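Hydrolase, haloacid dehalogenase-like family (Porphyromonas gingivalis, PDB 2I6X) is a predicted hydrolase of the haloacid dehalogenase superfamily, whose natural substrate and reaction remain to be defined. Local coordinates at residues I5-F10 against R106-S111; T170-D175 against F188-P193. One frame throughout, in Å; residues are numbered along the deposited sequence.

Contact 1 (I5-F10 against R106-S111); sequences IRNIVF and RLFLLS
Ile8 and Leu107 lie side by side and point the same way from neighbouring parallel strands, 7-10 and 106-111, of the Rossmann-like sheet that forms the core of the HAD fold. Five backbone hydrogen bonds join the strands, from Arg106 N to Arg6 O at one end to Leu110 N to Phe10 O (2.8 Å) at the other.

On the face that Leu107 shares with Ile8 and Phe10, its CD2 is the branch that meets the other strand, touching Ile8 CD1 at 3.8 Å and the edge of the Phe10 ring at CE2. Helix 92-101 covers this face through Ile98 and Leu101.

On the other face Val9 can be followed outward from CB, which lies 4.2 Å from Phe108 O. Its CG1, anti to the backbone N (chi1 176°), reaches Leu110 CB at 3.6 Å and lies near Leu110 N, whereas CG2, beside the backbone N, packs 4.0 Å from Phe108 CB. The Phe108 ring presents its edge to Asn7 CB. The Asn7 amide stands almost perpendicular to the Arg106 guanidinium (88°), but their polar ends are held by others: Asn7 ND2 by Thr170 OG1, Arg106 NH2 by Ser163 O. Between the two residues themselves, Asn7 OD1 lies 3.7 Å from Arg106 CB, a van der Waals contact of the amide oxygen with the aliphatic part of the arginine.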
ATOM      1  N   ILE A   5      -8.177   2.696 -21.333  1.00 71.19           N
ATOM      2  CA  ILE A   5      -7.818   1.979 -20.136  1.00 68.20           C
ATOM      3  C   ILE A   5      -8.726   0.751 -19.975  1.00 67.40           C
ATOM      4  O   ILE A   5      -9.956   0.872 -20.042  1.00 67.81           O
ATOM      5  CB  ILE A   5      -7.969   2.930 -18.894  1.00 67.68           C
ATOM      6  CG1 ILE A   5      -7.183   4.245 -19.063  1.00 64.59           C
ATOM      7  CG2 ILE A   5      -7.636   2.217 -17.589  1.00 66.70           C
ATOM      8  CD1 ILE A   5      -5.702   4.096 -19.170  1.00 62.66           C
ATOM      9  N   ARG A   6      -8.105  -0.413 -19.774  1.00 65.72           N
ATOM     10  CA  ARG A   6      -8.786  -1.674 -19.451  1.00 64.74           C
ATOM     11  C   ARG A   6      -8.548  -2.117 -17.991  1.00 63.54           C
ATOM     12  O   ARG A   6      -9.376  -2.817 -17.402  1.00 62.88           O
ATOM     13  CB  ARG A   6      -8.301  -2.793 -20.383  1.00 65.43           C
ATOM     14  CG  ARG A   6      -8.674  -2.636 -21.854  1.00 67.87           C
ATOM     15  CD  ARG A   6      -8.809  -4.020 -22.493  1.00 74.05           C
ATOM     16  NE  ARG A   6      -8.712  -4.007 -23.957  1.00 77.04           N
ATOM     17  CZ  ARG A   6      -9.691  -3.641 -24.790  1.00 79.04           C
ATOM     18  NH1 ARG A   6     -10.871  -3.240 -24.317  1.00 80.18           N
ATOM     19  NH2 ARG A   6      -9.486  -3.673 -26.103  1.00 78.67           N
ATOM     20  N   ASN A   7      -7.401  -1.718 -17.433  1.00 62.07           N
ATOM     21  CA  ASN A   7      -6.974  -2.125 -16.106  1.00 61.21           C
ATOM     22  C   ASN A   7      -6.630  -0.899 -15.264  1.00 60.83           C
ATOM     23  O   ASN A   7      -6.140   0.103 -15.789  1.00 60.66           O
ATOM     24  CB  ASN A   7      -5.753  -3.051 -16.168  1.00 60.70           C
ATOM     25  CG  ASN A   7      -5.743  -3.939 -17.404  1.00 60.95           C
ATOM     26  OD1 ASN A   7      -6.533  -4.884 -17.518  1.00 62.59           O
ATOM     27  ND2 ASN A   7      -4.850  -3.639 -18.338  1.00 57.18           N
ATOM     28  N   ILE A   8      -6.906  -0.972 -13.965  1.00 59.47           N
ATOM     29  CA  ILE A   8      -6.556   0.111 -13.084  1.00 59.31           C
ATOM     30  C   ILE A   8      -5.894  -0.517 -11.875  1.00 59.36           C
ATOM     31  O   ILE A   8      -6.415  -1.481 -11.324  1.00 60.11           O
ATOM     32  CB  ILE A   8      -7.803   0.953 -12.632  1.00 59.61           C
ATOM     33  CG1 ILE A   8      -8.636   1.435 -13.826  1.00 57.96           C
ATOM     34  CG2 ILE A   8      -7.380   2.154 -11.781  1.00 59.62           C
ATOM     35  CD1 ILE A   8     -10.085   1.597 -13.478  1.00 55.93           C
ATOM     36  N   VAL A   9      -4.756   0.043 -11.466  1.00 59.12           N
ATOM     37  CA  VAL A   9      -3.954  -0.443 -10.346  1.00 58.39           C
ATOM     38  C   VAL A   9      -3.878   0.680  -9.332  1.00 58.92           C
ATOM     39  O   VAL A   9      -3.575   1.813  -9.689  1.00 59.30           O
ATOM     40  CB  VAL A   9      -2.496  -0.797 -10.794  1.00 58.57           C
ATOM     41  CG1 VAL A   9      -1.636  -1.226  -9.581  1.00 57.21           C
ATOM     42  CG2 VAL A   9      -2.501  -1.883 -11.854  1.00 57.52           C
ATOM     43  N   PHE A  10      -4.158   0.367  -8.069  1.00 59.33           N
ATOM     44  CA  PHE A  10      -4.166   1.354  -7.001  1.00 59.50           C
ATOM     45  C   PHE A  10      -3.092   1.026  -5.996  1.00 60.22           C
ATOM     46  O   PHE A  10      -2.857  -0.149  -5.705  1.00 59.94           O
ATOM     47  CB  PHE A  10      -5.507   1.297  -6.261  1.00 59.02           C
ATOM     48  CG  PHE A  10      -6.686   1.671  -7.101  1.00 60.14           C
ATOM     49  CD1 PHE A  10      -7.203   2.969  -7.062  1.00 59.74           C
ATOM     50  CD2 PHE A  10      -7.305   0.731  -7.911  1.00 59.48           C
ATOM     51  CE1 PHE A  10      -8.304   3.321  -7.840  1.00 57.90           C
ATOM     52  CE2 PHE A  10      -8.385   1.080  -8.694  1.00 58.15           C
ATOM     53  CZ  PHE A  10      -8.884   2.381  -8.654  1.00 57.65           C
ATOM     54  N   ARG A 106     -10.634  -4.407 -15.025  1.00 59.68           N
ATOM     55  CA  ARG A 106      -9.874  -5.254 -14.158  1.00 59.61           C
ATOM     56  C   ARG A 106      -9.126  -4.358 -13.161  1.00 59.26           C
ATOM     57  O   ARG A 106      -8.476  -3.387 -13.558  1.00 59.05           O
ATOM     58  CB  ARG A 106      -8.933  -6.101 -14.993  1.00 60.08           C
ATOM     59  CG  ARG A 106      -9.671  -7.132 -15.809  1.00 62.02           C
ATOM     60  CD  ARG A 106      -8.707  -8.020 -16.553  1.00 67.54           C
ATOM     61  NE  ARG A 106      -8.023  -8.980 -15.687  1.00 70.29           N
ATOM     62  CZ  ARG A 106      -6.783  -9.420 -15.899  1.00 72.51           C
ATOM     63  NH1 ARG A 106      -6.071  -8.963 -16.933  1.00 71.89           N
ATOM     64  NH2 ARG A 106      -6.241 -10.297 -15.060  1.00 73.02           N
ATOM     65  N   LEU A 107      -9.249  -4.676 -11.874  1.00 58.83           N
ATOM     66  CA  LEU A 107      -8.776  -3.833 -10.794  1.00 58.98           C
ATOM     67  C   LEU A 107      -7.748  -4.570  -9.982  1.00 59.65           C
ATOM     68  O   LEU A 107      -7.931  -5.734  -9.639  1.00 59.95           O
ATOM     69  CB  LEU A 107      -9.941  -3.440  -9.878  1.00 59.49           C
ATOM     70  CG  LEU A 107     -11.087  -2.702 -10.561  1.00 59.81           C
ATOM     71  CD1 LEU A 107     -12.193  -2.420  -9.575  1.00 61.59           C
ATOM     72  CD2 LEU A 107     -10.600  -1.412 -11.253  1.00 59.95           C
ATOM     73  N   PHE A 108      -6.659  -3.879  -9.670  1.00 60.41           N
ATOM     74  CA  PHE A 108      -5.539  -4.464  -8.956  1.00 60.34           C
ATOM     75  C   PHE A 108      -5.039  -3.510  -7.882  1.00 60.85           C
ATOM     76  O   PHE A 108      -5.191  -2.309  -8.002  1.00 60.22           O
ATOM     77  CB  PHE A 108      -4.435  -4.811  -9.947  1.00 59.97           C
ATOM     78  CG  PHE A 108      -4.904  -5.713 -11.052  1.00 59.73           C
ATOM     79  CD1 PHE A 108      -4.949  -7.099 -10.866  1.00 57.53           C
ATOM     80  CD2 PHE A 108      -5.342  -5.176 -12.263  1.00 56.42           C
ATOM     81  CE1 PHE A 108      -5.419  -7.930 -11.870  1.00 56.49           C
ATOM     82  CE2 PHE A 108      -5.788  -6.008 -13.278  1.00 56.79           C
ATOM     83  CZ  PHE A 108      -5.827  -7.383 -13.081  1.00 56.97           C
ATOM     84  N   LEU A 109      -4.480  -4.071  -6.816  1.00 61.97           N
ATOM     85  CA  LEU A 109      -3.760  -3.290  -5.826  1.00 62.73           C
ATOM     86  C   LEU A 109      -2.258  -3.601  -5.921  1.00 63.67           C
ATOM     87  O   LEU A 109      -1.857  -4.771  -5.968  1.00 64.33           O
ATOM     88  CB  LEU A 109      -4.294  -3.564  -4.415  1.00 62.31           C
ATOM     89  CG  LEU A 109      -3.793  -2.644  -3.285  1.00 61.46           C
ATOM     90  CD1 LEU A 109      -4.625  -1.364  -3.169  1.00 55.22           C
ATOM     91  CD2 LEU A 109      -3.743  -3.399  -1.926  1.00 61.31           C
ATOM     92  N   LEU A 110      -1.428  -2.563  -5.979  1.00 63.64           N
ATOM     93  CA  LEU A 110       0.010  -2.783  -5.886  1.00 63.85           C
ATOM     94  C   LEU A 110       0.522  -1.905  -4.746  1.00 63.75           C
ATOM     95  O   LEU A 110       0.588  -0.684  -4.852  1.00 63.09           O
ATOM     96  CB  LEU A 110       0.762  -2.525  -7.205  1.00 63.63           C
ATOM     97  CG  LEU A 110       2.289  -2.624  -7.123  1.00 64.31           C
ATOM     98  CD1 LEU A 110       2.672  -4.044  -6.784  1.00 64.82           C
ATOM     99  CD2 LEU A 110       3.038  -2.136  -8.410  1.00 63.80           C
ATOM    100  N   SER A 111       0.934  -2.569  -3.672  1.00 63.75           N
ATOM    101  CA  SER A 111       1.168  -1.879  -2.427  1.00 64.38           C
ATOM    102  C   SER A 111       2.434  -2.327  -1.711  1.00 63.53           C
ATOM    103  O   SER A 111       2.671  -3.522  -1.568  1.00 63.94           O
ATOM    104  CB  SER A 111      -0.067  -2.070  -1.535  1.00 63.79           C
ATOM    105  OG  SER A 111       0.201  -1.652  -0.236  1.00 66.06           O
TER

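Contact 2 (T170-D175 against F188-P193); sequences TLFIDD and FHTYCP
Thr170 and Phe188 run side by side at the start of the parallel pairing of strands 170-173 and 189-191, the two strands of a right-handed beta-alpha-beta unit connected by helix 177-185. With Thr170 CG2 anti to the backbone N, this methyl reaches the edge of the Phe188 ring in its plane, 3.8 Å from CD1, while Thr170 CB lies 3.7 Å from Phe188 CD1. Farther along this face, Phe172 crosses Thr190 obliquely and its ring edge receives Thr190 CG2; Ala183 of the helix packs on Phe172, Phe188 and Thr190.

On the reverse face, Leu171 crosses His189 at about a right angle, CD1 to CB at 4.0 Å, and Ile173 CG2 meets Pro193 CG at 3.9 Å, also nearly perpendicular. Helix 200-207 lies over Leu171, Ile173 and Tyr191.

The first backbone bond, His189 N to Thr170 O, is weak; those from Phe172 N to His189 O (2.7 Å), Tyr191 N to Phe172 O and Asp174 N to Tyr191 O are straighter. Lys150 and Asn179 fix the Asp174 carboxylate through OD2. Beyond the strands, a water donates to both Asp175 O and Pro193 O (2.7 Å to the latter), satisfying two carbonyls and continuing the pairing by a solvent bridge where direct strand bonding has stopped.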
ATOM      1  N   THR A 170      -3.218   0.224 -18.948  1.00 59.18           N
ATOM      2  CA  THR A 170      -3.371   0.213 -17.501  1.00 59.27           C
ATOM      3  C   THR A 170      -3.153   1.596 -16.910  1.00 59.87           C
ATOM      4  O   THR A 170      -2.195   2.271 -17.268  1.00 60.06           O
ATOM      5  CB  THR A 170      -2.394  -0.811 -16.849  1.00 58.79           C
ATOM      6  OG1 THR A 170      -2.537  -2.086 -17.506  1.00 58.52           O
ATOM      7  CG2 THR A 170      -2.686  -0.965 -15.390  1.00 55.69           C
ATOM      8  N   LEU A 171      -4.045   2.009 -16.006  1.00 60.33           N
ATOM      9  CA  LEU A 171      -3.863   3.250 -15.251  1.00 60.82           C
ATOM     10  C   LEU A 171      -3.329   2.937 -13.853  1.00 60.99           C
ATOM     11  O   LEU A 171      -3.927   2.149 -13.137  1.00 61.08           O
ATOM     12  CB  LEU A 171      -5.177   4.033 -15.199  1.00 60.41           C
ATOM     13  CG  LEU A 171      -5.239   5.302 -14.361  1.00 61.20           C
ATOM     14  CD1 LEU A 171      -4.250   6.352 -14.881  1.00 59.91           C
ATOM     15  CD2 LEU A 171      -6.677   5.843 -14.365  1.00 60.96           C
ATOM     16  N   PHE A 172      -2.188   3.525 -13.486  1.00 61.93           N
ATOM     17  CA  PHE A 172      -1.507   3.255 -12.193  1.00 62.27           C
ATOM     18  C   PHE A 172      -1.631   4.465 -11.288  1.00 62.49           C
ATOM     19  O   PHE A 172      -1.215   5.569 -11.660  1.00 62.89           O
ATOM     20  CB  PHE A 172      -0.028   2.894 -12.434  1.00 62.16           C
ATOM     21  CG  PHE A 172       0.801   2.690 -11.151  1.00 63.38           C
ATOM     22  CD1 PHE A 172       0.632   1.551 -10.357  1.00 65.20           C
ATOM     23  CD2 PHE A 172       1.769   3.627 -10.768  1.00 62.47           C
ATOM     24  CE1 PHE A 172       1.413   1.345  -9.171  1.00 65.10           C
ATOM     25  CE2 PHE A 172       2.550   3.443  -9.618  1.00 64.75           C
ATOM     26  CZ  PHE A 172       2.375   2.297  -8.806  1.00 64.24           C
ATOM     27  N   ILE A 173      -2.259   4.286 -10.120  1.00 63.85           N
ATOM     28  CA  ILE A 173      -2.580   5.418  -9.223  1.00 62.01           C
ATOM     29  C   ILE A 173      -1.782   5.261  -7.946  1.00 63.52           C
ATOM     30  O   ILE A 173      -2.052   4.367  -7.123  1.00 64.32           O
ATOM     31  CB  ILE A 173      -4.105   5.553  -8.984  1.00 62.72           C
ATOM     32  CG1 ILE A 173      -4.861   5.621 -10.321  1.00 60.59           C
ATOM     33  CG2 ILE A 173      -4.441   6.783  -8.070  1.00 60.18           C
ATOM     34  CD1 ILE A 173      -6.392   5.387 -10.222  1.00 58.90           C
ATOM     35  N   ASP A 174      -0.756   6.099  -7.794  1.00 63.87           N
ATOM     36  CA  ASP A 174       0.187   5.977  -6.664  1.00 64.43           C
ATOM     37  C   ASP A 174       0.674   7.372  -6.293  1.00 64.37           C
ATOM     38  O   ASP A 174       0.947   8.164  -7.167  1.00 65.04           O
ATOM     39  CB  ASP A 174       1.363   5.063  -7.025  1.00 63.76           C
ATOM     40  CG  ASP A 174       2.148   4.539  -5.800  1.00 66.05           C
ATOM     41  OD1 ASP A 174       2.405   5.297  -4.849  1.00 69.57           O
ATOM     42  OD2 ASP A 174       2.556   3.347  -5.790  1.00 67.18           O
ATOM     43  N   ASP A 175       0.779   7.646  -4.997  1.00 64.05           N
ATOM     44  CA  ASP A 175       1.173   8.948  -4.475  1.00 64.91           C
ATOM     45  C   ASP A 175       2.683   9.037  -4.333  1.00 63.93           C
ATOM     46  O   ASP A 175       3.216  10.093  -3.988  1.00 64.01           O
ATOM     47  CB  ASP A 175       0.508   9.192  -3.090  1.00 65.79           C
ATOM     48  CG  ASP A 175       0.893   8.105  -2.034  1.00 67.94           C
ATOM     49  OD1 ASP A 175       0.860   6.867  -2.338  1.00 70.60           O
ATOM     50  OD2 ASP A 175       1.219   8.506  -0.889  1.00 71.41           O
ATOM     51  N   PHE A 188       3.173   2.358 -18.330  1.00 60.62           N
ATOM     52  CA  PHE A 188       1.869   2.657 -17.705  1.00 61.56           C
ATOM     53  C   PHE A 188       1.399   4.101 -17.905  1.00 61.79           C
ATOM     54  O   PHE A 188       2.217   5.014 -18.018  1.00 61.82           O
ATOM     55  CB  PHE A 188       1.865   2.352 -16.197  1.00 60.61           C
ATOM     56  CG  PHE A 188       2.057   0.898 -15.868  1.00 62.41           C
ATOM     57  CD1 PHE A 188       0.961   0.082 -15.602  1.00 62.52           C
ATOM     58  CD2 PHE A 188       3.340   0.338 -15.808  1.00 61.36           C
ATOM     59  CE1 PHE A 188       1.128  -1.252 -15.294  1.00 64.15           C
ATOM     60  CE2 PHE A 188       3.522  -1.000 -15.498  1.00 62.13           C
ATOM     61  CZ  PHE A 188       2.423  -1.812 -15.251  1.00 62.04           C
ATOM     62  N   HIS A 189       0.073   4.272 -17.972  1.00 62.18           N
ATOM     63  CA  HIS A 189      -0.590   5.540 -17.638  1.00 62.91           C
ATOM     64  C   HIS A 189      -0.510   5.705 -16.139  1.00 62.70           C
ATOM     65  O   HIS A 189      -0.684   4.734 -15.407  1.00 61.76           O
ATOM     66  CB  HIS A 189      -2.040   5.554 -18.110  1.00 62.93           C
ATOM     67  CG  HIS A 189      -2.156   5.385 -19.587  1.00 63.97           C
ATOM     68  ND1 HIS A 189      -1.986   6.436 -20.465  1.00 65.71           N
ATOM     69  CD2 HIS A 189      -2.324   4.278 -20.348  1.00 65.14           C
ATOM     70  CE1 HIS A 189      -2.077   5.987 -21.707  1.00 65.98           C
ATOM     71  NE2 HIS A 189      -2.289   4.682 -21.664  1.00 66.02           N
ATOM     72  N   THR A 190      -0.178   6.912 -15.690  1.00 62.86           N
ATOM     73  CA  THR A 190      -0.043   7.137 -14.259  1.00 63.98           C
ATOM     74  C   THR A 190      -0.888   8.312 -13.814  1.00 64.80           C
ATOM     75  O   THR A 190      -1.237   9.191 -14.616  1.00 63.90           O
ATOM     76  CB  THR A 190       1.438   7.341 -13.775  1.00 64.24           C
ATOM     77  OG1 THR A 190       2.005   8.495 -14.404  1.00 64.33           O
ATOM     78  CG2 THR A 190       2.321   6.103 -14.039  1.00 61.65           C
ATOM     79  N   TYR A 191      -1.250   8.290 -12.538  1.00 65.44           N
ATOM     80  CA  TYR A 191      -1.795   9.474 -11.868  1.00 66.81           C
ATOM     81  C   TYR A 191      -1.224   9.518 -10.447  1.00 66.88           C
ATOM     82  O   TYR A 191      -1.170   8.498  -9.794  1.00 66.97           O
ATOM     83  CB  TYR A 191      -3.321   9.476 -11.857  1.00 66.64           C
ATOM     84  CG  TYR A 191      -3.862  10.748 -11.250  1.00 68.26           C
ATOM     85  CD1 TYR A 191      -4.021  11.897 -12.025  1.00 68.70           C
ATOM     86  CD2 TYR A 191      -4.193  10.812  -9.888  1.00 68.67           C
ATOM     87  CE1 TYR A 191      -4.491  13.066 -11.471  1.00 68.45           C
ATOM     88  CE2 TYR A 191      -4.659  11.970  -9.322  1.00 67.26           C
ATOM     89  CZ  TYR A 191      -4.810  13.098 -10.114  1.00 68.69           C
ATOM     90  OH  TYR A 191      -5.288  14.267  -9.560  1.00 68.63           O
ATOM     91  N   CYS A 192      -0.755  10.687 -10.011  1.00 68.08           N
ATOM     92  CA  CYS A 192      -0.078  10.834  -8.715  1.00 68.17           C
ATOM     93  C   CYS A 192      -0.901  11.737  -7.803  1.00 68.22           C
ATOM     94  O   CYS A 192      -0.741  12.957  -7.811  1.00 67.57           O
ATOM     95  CB  CYS A 192       1.348  11.384  -8.861  1.00 67.74           C
ATOM     96  SG  CYS A 192       2.382  11.183  -7.353  1.00 69.78           S
ATOM     97  N   PRO A 193      -1.794  11.132  -7.011  1.00 68.51           N
ATOM     98  CA  PRO A 193      -2.580  11.932  -6.081  1.00 68.98           C
ATOM     99  C   PRO A 193      -1.727  12.321  -4.882  1.00 69.84           C
ATOM    100  O   PRO A 193      -0.681  11.707  -4.627  1.00 70.56           O
ATOM    101  CB  PRO A 193      -3.694  10.971  -5.639  1.00 68.52           C
ATOM    102  CG  PRO A 193      -3.089   9.588  -5.792  1.00 68.88           C
ATOM    103  CD  PRO A 193      -2.076   9.682  -6.913  1.00 68.04           C
TER
HETATM  104  O   HOH W   1       1.758  12.589  -4.067  1.00 61.39           O

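In the fold
Contacts 1 and 2 are adjoining parts of one five-stranded parallel sheet, ordered 139-142, 106-111, 7-10, 170-173, 189-191, and their centres are 9 Å apart. Strands 7-10 and 170-173 are neighbours, so the contacts meet directly: Val9 N lies 2.8 Å from Leu171 O and Val9 O 2.8 Å from Ile173 N, both probable hydrogen bonds, and Val9 CG2 packs on Thr170 CG2. Along the chain they come in series, contact 1 closing a largely helical excursion of 95 residues before contact 2 adds the edge strand. Together they span four of the strands, and Asp11, Lys150 and Asp174 gather at the C-terminal ends, consistent with the active-site position of HAD enzymes.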